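Local coordinates for peptidyl-tRNA hydrolase (Sulfolobus solfataricus, PDB 1XTY), which catalyses the hydrolysis of peptidyl-tRNA to free tRNA and an N-acyl amino acid, its natural substrates perhaps being peptidyl-tRNAs that drop off the ribosome, at residues E48-H51 and Q52-K56; V7-S10 and D11-M14; A71-A74 and E75-L79; N39-W42 and K43-L46. All coordinates share one frame; numbering follows the deposited sequence.

The four contacts are local ones at helix and strand ends round the mixed sheet of a PTH2 enzyme. Contacts 4 and 1 sit at the start and finish of helix 40-51, their centres about 13 Å apart. Contact 3 ends helix 64-76 and meets contact 4 directly: N78 O lies 2.9 Å from W42 NE1, a probable hydrogen bond, and L79 packs on W45. Contact 2, at the end of strand 2-9, lies across the chain's centre from contact 1, about 25 Å between centres, and holds a sulfate ion through R9. Contact 1 also faces the second subunit of the homodimer, and the K56 side chain is about 5 Å from a bound sulfate.

Contact 1: residues E48-H51 and Q52-K56; sequences EWLH and QGQPK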
loop_
_atom_site.group_PDB
_atom_site.type_symbol
_atom_site.label_atom_id
_atom_site.label_comp_id
_atom_site.label_asym_id
_atom_site.label_seq_id
_atom_site.Cartn_x
_atom_site.Cartn_y
_atom_site.Cartn_z
ATOM N N GLU A 48 2.330 13.023 11.300
ATOM C CA GLU A 48 3.736 12.828 11.635
ATOM C C GLU A 48 4.327 11.693 10.800
ATOM O O GLU A 48 5.461 11.773 10.330
ATOM C CB GLU A 48 3.883 12.486 13.121
ATOM C CG GLU A 48 3.214 13.483 14.050
ATOM C CD GLU A 48 3.186 13.006 15.491
ATOM O OE1 GLU A 48 2.184 13.280 16.183
ATOM O OE2 GLU A 48 4.163 12.368 15.933
ATOM N N TRP A 49 3.549 10.629 10.633
ATOM C CA TRP A 49 3.988 9.472 9.868
ATOM C C TRP A 49 4.330 9.882 8.442
ATOM O O TRP A 49 5.348 9.464 7.893
ATOM C CB TRP A 49 2.881 8.422 9.861
ATOM C CG TRP A 49 3.209 7.167 9.121
ATOM C CD1 TRP A 49 4.186 6.260 9.427
ATOM C CD2 TRP A 49 2.507 6.640 7.992
ATOM N NE1 TRP A 49 4.128 5.195 8.559
ATOM C CE2 TRP A 49 3.108 5.402 7.667
ATOM C CE3 TRP A 49 1.424 7.092 7.222
ATOM C CZ2 TRP A 49 2.661 4.606 6.604
ATOM C CZ3 TRP A 49 0.978 6.301 6.165
ATOM C CH2 TRP A 49 1.597 5.069 5.867
ATOM N N LEU A 50 3.474 10.699 7.843
ATOM C CA LEU A 50 3.710 11.157 6.484
ATOM C C LEU A 50 4.977 12.012 6.435
ATOM O O LEU A 50 5.781 11.885 5.516
ATOM C CB LEU A 50 2.499 11.946 5.983
ATOM C CG LEU A 50 1.218 11.112 5.819
ATOM C CD1 LEU A 50 0.026 12.029 5.603
ATOM C CD2 LEU A 50 1.374 10.141 4.651
ATOM N N HIS A 51 5.161 12.871 7.436
ATOM C CA HIS A 51 6.343 13.731 7.495
ATOM C C HIS A 51 7.622 12.923 7.689
ATOM O O HIS A 51 8.712 13.372 7.328
ATOM C CB HIS A 51 6.224 14.743 8.641
ATOM C CG HIS A 51 5.382 15.937 8.320
ATOM N ND1 HIS A 51 4.023 15.861 8.107
ATOM C CD2 HIS A 51 5.709 17.247 8.186
ATOM C CE1 HIS A 51 3.547 17.071 7.859
ATOM N NE2 HIS A 51 4.553 17.927 7.901
ATOM N N GLN A 52 7.489 11.731 8.262
ATOM C CA GLN A 52 8.636 10.871 8.518
ATOM C C GLN A 52 8.947 9.900 7.384
ATOM O O GLN A 52 9.827 9.051 7.512
ATOM C CB GLN A 52 8.417 10.098 9.821
ATOM C CG GLN A 52 8.514 10.968 11.068
ATOM C CD GLN A 52 8.108 10.234 12.333
ATOM O OE1 GLN A 52 8.276 9.019 12.442
ATOM N NE2 GLN A 52 7.584 10.975 13.302
ATOM N N GLY A 53 8.225 10.021 6.276
ATOM C CA GLY A 53 8.472 9.140 5.150
ATOM C C GLY A 53 7.661 7.857 5.121
ATOM O O GLY A 53 8.046 6.900 4.452
ATOM N N GLN A 54 6.550 7.823 5.851
ATOM C CA GLN A 54 5.682 6.643 5.870
ATOM C C GLN A 54 6.370 5.323 6.216
ATOM O O GLN A 54 6.142 4.313 5.552
ATOM C CB GLN A 54 4.998 6.477 4.510
ATOM C CG GLN A 54 4.085 7.607 4.099
ATOM C CD GLN A 54 3.572 7.424 2.678
ATOM O OE1 GLN A 54 3.169 6.327 2.288
ATOM N NE2 GLN A 54 3.579 8.502 1.900
ATOM N N PRO A 55 7.203 5.303 7.267
ATOM C CA PRO A 55 7.908 4.081 7.677
ATOM C C PRO A 55 6.930 2.922 7.894
ATOM O O PRO A 55 5.933 3.078 8.594
ATOM C CB PRO A 55 8.579 4.490 8.990
ATOM C CG PRO A 55 8.741 5.963 8.859
ATOM C CD PRO A 55 7.458 6.398 8.215
ATOM N N LYS A 56 7.224 1.769 7.304
ATOM C CA LYS A 56 6.374 0.594 7.443
ATOM C C LYS A 56 7.182 -0.628 7.842
ATOM O O LYS A 56 8.344 -0.768 7.469
ATOM C CB LYS A 56 5.656 0.287 6.130
ATOM C CG LYS A 56 4.602 1.296 5.727
ATOM C CD LYS A 56 4.046 0.962 4.352
ATOM C CE LYS A 56 4.318 2.076 3.353
ATOM N NZ LYS A 56 5.760 2.422 3.276
HETATM O O HOH W 1 5.119 10.765 3.137
#
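W49 and L50, in the last turn of helix 40-51, receive the returning backbone as a Schellman motif: Q54 N donates to W49 O (2.9 Å) and G53 N to L50 O (3.2 Å), with G53 at a phi of 91°. The backbone angles of G53, with this positive phi, suit a residue without CB. Q52 N adds two weak bonds, to E48 O and W49 O. The W49 side chain leaves the helix with CG anti to the backbone N (chi1 -179°), which carries the indole against the backbone of Q54 and P55. Q54 CA sits over one face in a CH-pi contact, 3.5 Å from the centroid of the W49 five-membered ring. At the ring edge W49 NE1 donates to P55 O at 2.8 Å, almost straight at 175° and in the indole plane, while W49 CD1 touches P55 CD at 3.5 Å. Q54 sets its CG against L50 CD2 (3.8 Å). A water bridges the same two residues, donating a hydrogen bond to L50 O (2.7 Å) and accepting one from Q54 NE2. Beyond, K56 NZ bends back onto Q54 O. An alanine here in place of W49 would remove the indole, and is likely to leave P55 O without this donor and a gap against Q54 CA. The Q54 amide also bonds T29 of the second subunit, whose V28 packs on W49 and Q54. One indole thus combines a directed N-H with an apolar face, consistent with a defined route from helix 40-51 into strand 56-61 where the chain meets the second subunit.

Contact 2: residues V7-S10 and D11-M14; sequences VVRS and DIKM. With SO4 (sulfate ion), chain F.
R9 and D11 come together through two bends: the arginine chain turns at chi3 (66°), and D11 holds CG between its backbone N and carbonyl carbon (chi1 57°), folding the carboxylate back onto the arginine. The outcome is a side-on salt bridge across the turn that follows strand 2-9 of the mixed sheet. R9 NE meets the syn lone pair of D11 OD2 at 3.1 Å, the oxygen tilted from the guanidinium plane. R9 NH2 reaches D11 OD1 at 3.2 Å in a straight N-H bond (178°), arriving from above the carboxylate plane. The edge formed by R9 NH1 and NH2 takes up a sulfate, probably from the crystallisation liquor: R9 NH1 donates to sulfate O2 at 2.6 Å and R9 NH2 to sulfate O3 at 3.0 Å. NH1 also bonds I97 O, so all three guanidinium nitrogens of R9 have partners, which would limit its rotation. Over one guanidinium face lies I12 CG2, 3.5 Å from R9 NH2. On the side of helix 16-35, M14 CE packs against V8 CG1 at 3.8 Å. Where the turn closes, a single water donates to both R9 O (2.8 Å) and I12 O (2.7 Å).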
loop_
_atom_site.group_PDB
_atom_site.type_symbol
_atom_site.label_atom_id
_atom_site.label_comp_id
_atom_site.label_asym_id
_atom_site.label_seq_id
_atom_site.Cartn_x
_atom_site.Cartn_y
_atom_site.Cartn_z
ATOM N N VAL A 7 0.685 -7.014 9.278
ATOM C CA VAL A 7 0.913 -8.423 9.576
ATOM C C VAL A 7 0.303 -9.287 8.480
ATOM O O VAL A 7 -0.912 -9.282 8.279
ATOM C CB VAL A 7 0.274 -8.801 10.930
ATOM C CG1 VAL A 7 0.629 -10.243 11.293
ATOM C CG2 VAL A 7 0.748 -7.839 12.013
ATOM N N VAL A 8 1.147 -10.036 7.777
ATOM C CA VAL A 8 0.695 -10.895 6.688
ATOM C C VAL A 8 0.649 -12.373 7.082
ATOM O O VAL A 8 1.536 -12.857 7.786
ATOM C CB VAL A 8 1.625 -10.745 5.468
ATOM C CG1 VAL A 8 1.136 -11.609 4.322
ATOM C CG2 VAL A 8 1.699 -9.284 5.055
ATOM N N ARG A 9 -0.386 -13.079 6.629
ATOM C CA ARG A 9 -0.541 -14.510 6.909
ATOM C C ARG A 9 0.362 -15.331 6.000
ATOM O O ARG A 9 0.334 -15.170 4.781
ATOM C CB ARG A 9 -1.983 -14.961 6.684
ATOM C CG ARG A 9 -2.946 -14.568 7.777
ATOM C CD ARG A 9 -4.336 -15.098 7.477
ATOM N NE ARG A 9 -4.394 -16.556 7.514
ATOM C CZ ARG A 9 -5.458 -17.263 7.148
ATOM N NH1 ARG A 9 -6.546 -16.640 6.712
ATOM N NH2 ARG A 9 -5.441 -18.585 7.227
ATOM N N SER A 10 1.140 -16.228 6.596
ATOM C CA SER A 10 2.057 -17.068 5.834
ATOM C C SER A 10 1.480 -18.436 5.470
ATOM O O SER A 10 2.024 -19.124 4.608
ATOM C CB SER A 10 3.352 -17.272 6.625
ATOM O OG SER A 10 3.917 -16.030 7.009
ATOM N N ASP A 11 0.385 -18.830 6.116
ATOM C CA ASP A 11 -0.211 -20.138 5.851
ATOM C C ASP A 11 -1.100 -20.227 4.618
ATOM O O ASP A 11 -1.521 -21.317 4.236
ATOM C CB ASP A 11 -0.980 -20.643 7.078
ATOM C CG ASP A 11 -2.058 -19.682 7.533
ATOM O OD1 ASP A 11 -2.887 -20.085 8.378
ATOM O OD2 ASP A 11 -2.077 -18.528 7.057
ATOM N N ILE A 12 -1.402 -19.094 3.998
ATOM C CA ILE A 12 -2.211 -19.116 2.787
ATOM C C ILE A 12 -1.261 -18.873 1.621
ATOM O O ILE A 12 -0.170 -18.334 1.806
ATOM C CB ILE A 12 -3.323 -18.039 2.802
ATOM C CG1 ILE A 12 -2.724 -16.658 3.048
ATOM C CG2 ILE A 12 -4.360 -18.379 3.865
ATOM C CD1 ILE A 12 -3.764 -15.554 3.085
ATOM N N LYS A 13 -1.670 -19.274 0.423
ATOM C CA LYS A 13 -0.822 -19.117 -0.751
ATOM C C LYS A 13 -1.012 -17.792 -1.478
ATOM O O LYS A 13 -2.084 -17.513 -2.022
ATOM C CB LYS A 13 -1.066 -20.270 -1.726
ATOM C CG LYS A 13 -0.205 -20.218 -2.977
ATOM C CD LYS A 13 -0.449 -21.434 -3.858
ATOM C CE LYS A 13 0.390 -21.381 -5.123
ATOM N NZ LYS A 13 0.220 -22.613 -5.947
ATOM N N MET A 14 0.043 -16.983 -1.486
ATOM C CA MET A 14 0.017 -15.688 -2.155
ATOM C C MET A 14 1.357 -15.388 -2.818
ATOM O O MET A 14 2.403 -15.483 -2.180
ATOM C CB MET A 14 -0.296 -14.570 -1.154
ATOM C CG MET A 14 -1.651 -14.672 -0.482
ATOM S SD MET A 14 -2.025 -13.178 0.471
ATOM C CE MET A 14 -1.142 -13.498 1.991
HETATM S S SO4 F . -8.943 -19.517 6.543
HETATM O O1 SO4 F . -9.071 -19.696 5.087
HETATM O O2 SO4 F . -8.655 -18.104 6.835
HETATM O O3 SO4 F . -7.834 -20.356 7.037
HETATM O O4 SO4 F . -10.201 -19.915 7.197
HETATM O O HOH W 2 0.974 -15.937 2.130
#

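Contact 3: residues A71-A74 and E75-L79; sequences AKKA and ETMNL
T76 and K72 supply the polar side-chain part of this contact, which closes helix 64-76. The hydroxyl T76 OG1 donates to K72 O at 2.9 Å, and the T76 backbone N reaches the same oxygen from the opposite face of the carbonyl plane, so two regular bonds grip one acceptor. A chi1 of -171° starts the K72 chain beside its own carbonyl carbon, and bends at chi2 and chi4 then curl the amine back over the hydroxyl; K72 NZ to T76 OG1 is a weak bond of 3.3 Å. K72 NZ also faces E75 OE1, at 3.8 Å a long salt bridge. Backbone bonds form the second group. E75 N to A71 O and M77 N to K73 O continue the helical pattern, after which N78, at positive phi, is the C-prime residue of a Schellman motif: L79 N donates to A74 O (3.0 Å) and N78 N to E75 O (3.0 Å). Apolar packing forms the third. M77 lies alongside K73, pointing the same way, with M77 CE 3.8 Å from K73 CG. The M77 side chain also touches S112 and I113 of helix 107-114; a serine here would probably lose the methyl contact to K73 CG and leave a gap on the side of that helix. L79, just past the cap, sets its CB 4.5 Å from A74 CB and also touches L109 and I113 of helix 107-114.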
loop_
_atom_site.group_PDB
_atom_site.type_symbol
_atom_site.label_atom_id
_atom_site.label_comp_id
_atom_site.label_asym_id
_atom_site.label_seq_id
_atom_site.Cartn_x
_atom_site.Cartn_y
_atom_site.Cartn_z
ATOM N N ALA A 71 -5.339 -8.150 16.500
ATOM C CA ALA A 71 -6.345 -7.149 16.170
ATOM C C ALA A 71 -7.071 -6.770 17.464
ATOM O O ALA A 71 -7.407 -5.612 17.685
ATOM C CB ALA A 71 -7.340 -7.707 15.144
ATOM N N LYS A 72 -7.301 -7.754 18.326
ATOM C CA LYS A 72 -7.982 -7.502 19.591
ATOM C C LYS A 72 -7.106 -6.602 20.469
ATOM O O LYS A 72 -7.597 -5.709 21.154
ATOM C CB LYS A 72 -8.264 -8.832 20.293
ATOM C CG LYS A 72 -9.157 -8.743 21.527
ATOM C CD LYS A 72 -8.396 -8.305 22.757
ATOM C CE LYS A 72 -9.259 -8.424 24.003
ATOM N NZ LYS A 72 -10.541 -7.679 23.867
ATOM N N LYS A 73 -5.802 -6.837 20.421
ATOM C CA LYS A 73 -4.857 -6.049 21.197
ATOM C C LYS A 73 -4.913 -4.599 20.719
ATOM O O LYS A 73 -5.027 -3.672 21.517
ATOM C CB LYS A 73 -3.453 -6.625 21.014
ATOM C CG LYS A 73 -2.529 -6.436 22.201
ATOM C CD LYS A 73 -1.626 -7.654 22.346
ATOM C CE LYS A 73 -0.687 -7.526 23.535
ATOM N NZ LYS A 73 0.066 -8.796 23.766
ATOM N N ALA A 74 -4.850 -4.413 19.403
ATOM C CA ALA A 74 -4.899 -3.077 18.814
ATOM C C ALA A 74 -6.194 -2.359 19.182
ATOM O O ALA A 74 -6.187 -1.181 19.541
ATOM C CB ALA A 74 -4.774 -3.182 17.294
ATOM N N GLU A 75 -7.304 -3.081 19.089
ATOM C CA GLU A 75 -8.620 -2.537 19.397
ATOM C C GLU A 75 -8.753 -2.085 20.853
ATOM O O GLU A 75 -9.242 -0.988 21.135
ATOM C CB GLU A 75 -9.681 -3.596 19.065
ATOM C CG GLU A 75 -11.083 -3.284 19.538
ATOM C CD GLU A 75 -11.353 -3.776 20.945
ATOM O OE1 GLU A 75 -11.194 -4.993 21.196
ATOM O OE2 GLU A 75 -11.734 -2.951 21.798
ATOM N N THR A 76 -8.309 -2.935 21.771
ATOM C CA THR A 76 -8.381 -2.631 23.193
ATOM C C THR A 76 -7.571 -1.382 23.521
ATOM O O THR A 76 -7.950 -0.599 24.387
ATOM C CB THR A 76 -7.846 -3.811 24.035
ATOM O OG1 THR A 76 -8.650 -4.975 23.794
ATOM C CG2 THR A 76 -7.890 -3.468 25.518
ATOM N N MET A 77 -6.460 -1.200 22.816
ATOM C CA MET A 77 -5.594 -0.048 23.042
ATOM C C MET A 77 -5.971 1.155 22.193
ATOM O O MET A 77 -5.236 2.143 22.127
ATOM C CB MET A 77 -4.143 -0.443 22.791
ATOM C CG MET A 77 -3.704 -1.586 23.678
ATOM S SD MET A 77 -1.947 -1.868 23.633
ATOM C CE MET A 77 -1.811 -2.694 22.134
ATOM N N ASN A 78 -7.129 1.063 21.547
ATOM C CA ASN A 78 -7.647 2.140 20.718
ATOM C C ASN A 78 -6.691 2.638 19.640
ATOM O O ASN A 78 -6.508 3.842 19.472
ATOM C CB ASN A 78 -8.086 3.305 21.608
ATOM C CG ASN A 78 -9.203 2.914 22.563
ATOM O OD1 ASN A 78 -10.288 2.509 22.137
ATOM N ND2 ASN A 78 -8.943 3.032 23.860
ATOM N N LEU A 79 -6.088 1.705 18.917
ATOM C CA LEU A 79 -5.179 2.035 17.825
ATOM C C LEU A 79 -5.914 1.740 16.522
ATOM O O LEU A 79 -6.817 0.901 16.491
ATOM C CB LEU A 79 -3.917 1.168 17.881
ATOM C CG LEU A 79 -3.002 1.280 19.104
ATOM C CD1 LEU A 79 -1.788 0.377 18.905
ATOM C CD2 LEU A 79 -2.561 2.723 19.291
#

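Contact 4: residues N39-W42 and K43-L46; sequences NLRW and KEWL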
loop_
_atom_site.group_PDB
_atom_site.type_symbol
_atom_site.label_atom_id
_atom_site.label_comp_id
_atom_site.label_asym_id
_atom_site.label_seq_id
_atom_site.Cartn_x
_atom_site.Cartn_y
_atom_site.Cartn_z
ATOM N N ASN A 39 -10.955 11.217 15.357
ATOM C CA ASN A 39 -9.977 10.901 16.386
ATOM C C ASN A 39 -8.745 11.774 16.181
ATOM O O ASN A 39 -7.923 11.520 15.298
ATOM C CB ASN A 39 -9.603 9.415 16.310
ATOM C CG ASN A 39 -8.865 8.930 17.544
ATOM O OD1 ASN A 39 -9.173 7.866 18.085
ATOM N ND2 ASN A 39 -7.881 9.699 17.990
ATOM N N LEU A 40 -8.625 12.809 17.006
ATOM C CA LEU A 40 -7.507 13.742 16.913
ATOM C C LEU A 40 -6.144 13.102 17.095
ATOM O O LEU A 40 -5.195 13.440 16.392
ATOM C CB LEU A 40 -7.692 14.873 17.927
ATOM C CG LEU A 40 -8.883 15.790 17.642
ATOM C CD1 LEU A 40 -9.024 16.817 18.755
ATOM C CD2 LEU A 40 -8.685 16.477 16.299
ATOM N N ARG A 41 -6.039 12.181 18.043
ATOM C CA ARG A 41 -4.765 11.517 18.273
ATOM C C ARG A 41 -4.324 10.767 17.015
ATOM O O ARG A 41 -3.180 10.885 16.586
ATOM C CB ARG A 41 -4.871 10.552 19.457
ATOM C CG ARG A 41 -3.589 9.790 19.747
ATOM C CD ARG A 41 -2.501 10.685 20.310
ATOM N NE ARG A 41 -2.759 11.043 21.700
ATOM C CZ ARG A 41 -1.926 11.750 22.454
ATOM N NH1 ARG A 41 -0.776 12.178 21.948
ATOM N NH2 ARG A 41 -2.237 12.019 23.715
ATOM N N TRP A 42 -5.236 10.001 16.423
ATOM C CA TRP A 42 -4.913 9.243 15.214
ATOM C C TRP A 42 -4.459 10.161 14.077
ATOM O O TRP A 42 -3.507 9.849 13.360
ATOM C CB TRP A 42 -6.126 8.445 14.737
ATOM C CG TRP A 42 -6.542 7.320 15.634
ATOM C CD1 TRP A 42 -5.992 6.973 16.835
ATOM C CD2 TRP A 42 -7.599 6.388 15.391
ATOM N NE1 TRP A 42 -6.643 5.880 17.355
ATOM C CE2 TRP A 42 -7.633 5.499 16.489
ATOM C CE3 TRP A 42 -8.522 6.214 14.350
ATOM C CZ2 TRP A 42 -8.556 4.452 16.576
ATOM C CZ3 TRP A 42 -9.442 5.171 14.436
ATOM C CH2 TRP A 42 -9.450 4.305 15.542
ATOM N N LYS A 43 -5.148 11.286 13.912
ATOM C CA LYS A 43 -4.811 12.231 12.852
ATOM C C LYS A 43 -3.437 12.850 13.068
ATOM O O LYS A 43 -2.705 13.109 12.108
ATOM C CB LYS A 43 -5.886 13.318 12.751
ATOM C CG LYS A 43 -7.197 12.803 12.177
ATOM C CD LYS A 43 -8.243 13.899 12.071
ATOM C CE LYS A 43 -9.529 13.352 11.475
ATOM N NZ LYS A 43 -10.626 14.362 11.485
ATOM N N GLU A 44 -3.080 13.081 14.327
ATOM C CA GLU A 44 -1.774 13.642 14.640
ATOM C C GLU A 44 -0.705 12.621 14.261
ATOM O O GLU A 44 0.294 12.966 13.627
ATOM C CB GLU A 44 -1.676 13.974 16.133
ATOM C CG GLU A 44 -2.681 15.019 16.595
ATOM C CD GLU A 44 -2.615 15.286 18.087
ATOM O OE1 GLU A 44 -2.705 14.318 18.874
ATOM O OE2 GLU A 44 -2.481 16.465 18.475
ATOM N N TRP A 45 -0.918 11.362 14.640
ATOM C CA TRP A 45 0.043 10.315 14.307
ATOM C C TRP A 45 0.171 10.155 12.792
ATOM O O TRP A 45 1.266 9.927 12.282
ATOM C CB TRP A 45 -0.369 8.966 14.903
ATOM C CG TRP A 45 -0.296 8.888 16.400
ATOM C CD1 TRP A 45 0.496 9.634 17.231
ATOM C CD2 TRP A 45 -1.006 7.971 17.239
ATOM N NE1 TRP A 45 0.319 9.234 18.538
ATOM C CE2 TRP A 45 -0.596 8.216 18.570
ATOM C CE3 TRP A 45 -1.949 6.963 16.994
ATOM C CZ2 TRP A 45 -1.098 7.488 19.654
ATOM C CZ3 TRP A 45 -2.449 6.238 18.073
ATOM C CH2 TRP A 45 -2.019 6.509 19.389
ATOM N N LEU A 46 -0.949 10.259 12.079
ATOM C CA LEU A 46 -0.920 10.116 10.622
ATOM C C LEU A 46 -0.083 11.225 9.981
ATOM O O LEU A 46 0.757 10.963 9.118
ATOM C CB LEU A 46 -2.345 10.136 10.056
ATOM C CG LEU A 46 -2.478 10.027 8.531
ATOM C CD1 LEU A 46 -1.906 8.703 8.049
ATOM C CD2 LEU A 46 -3.954 10.142 8.147
#
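R41 and W45, one turn apart at the beginning of helix 40-51, for which N39 occupies the N-cap position, are stacked chain on ring. In R41 a chi1 of 179° swings CG away from the backbone N and lets the methylenes lie over one face of the W45 indole. R41 CG stands 3.6 Å from the centroid of the W45 six-membered ring, 19° off the normal, in a CH-pi contact offset toward the rim, and R41 CD continues the cover at 3.6 Å from W45 NE1. The guanidinium beyond is only moderately inclined to the ring. R41 NH1 lies 4.2 Å from E44 OE1, near enough for the charges to attract, although the oxygen is well out of the guanidinium plane and no N-H points at it. W42 and W45 stand beside one another with planes at 22°, yet slid so far apart that they barely overlap: the five-membered ring of W42 and the six-membered ring of W45 have centroids 5.8 Å apart, and their closest touch is W42 CD1 to W45 CZ3 at 3.8 Å. Both indoles also meet the loop after helix 64-76, W42 through N78 O and P80 and W45 through L79; W42 further rests on I34 of helix 16-35, and W45 on A105 and P106 of strand 97-106. K43 extends back past N39 O to bond S37 O through NZ. The regular i to i+4 bonds follow, K43 N donating to N39 O at 3.1 Å and, nearly a turn on, L46 N to W42 O at 2.9 Å.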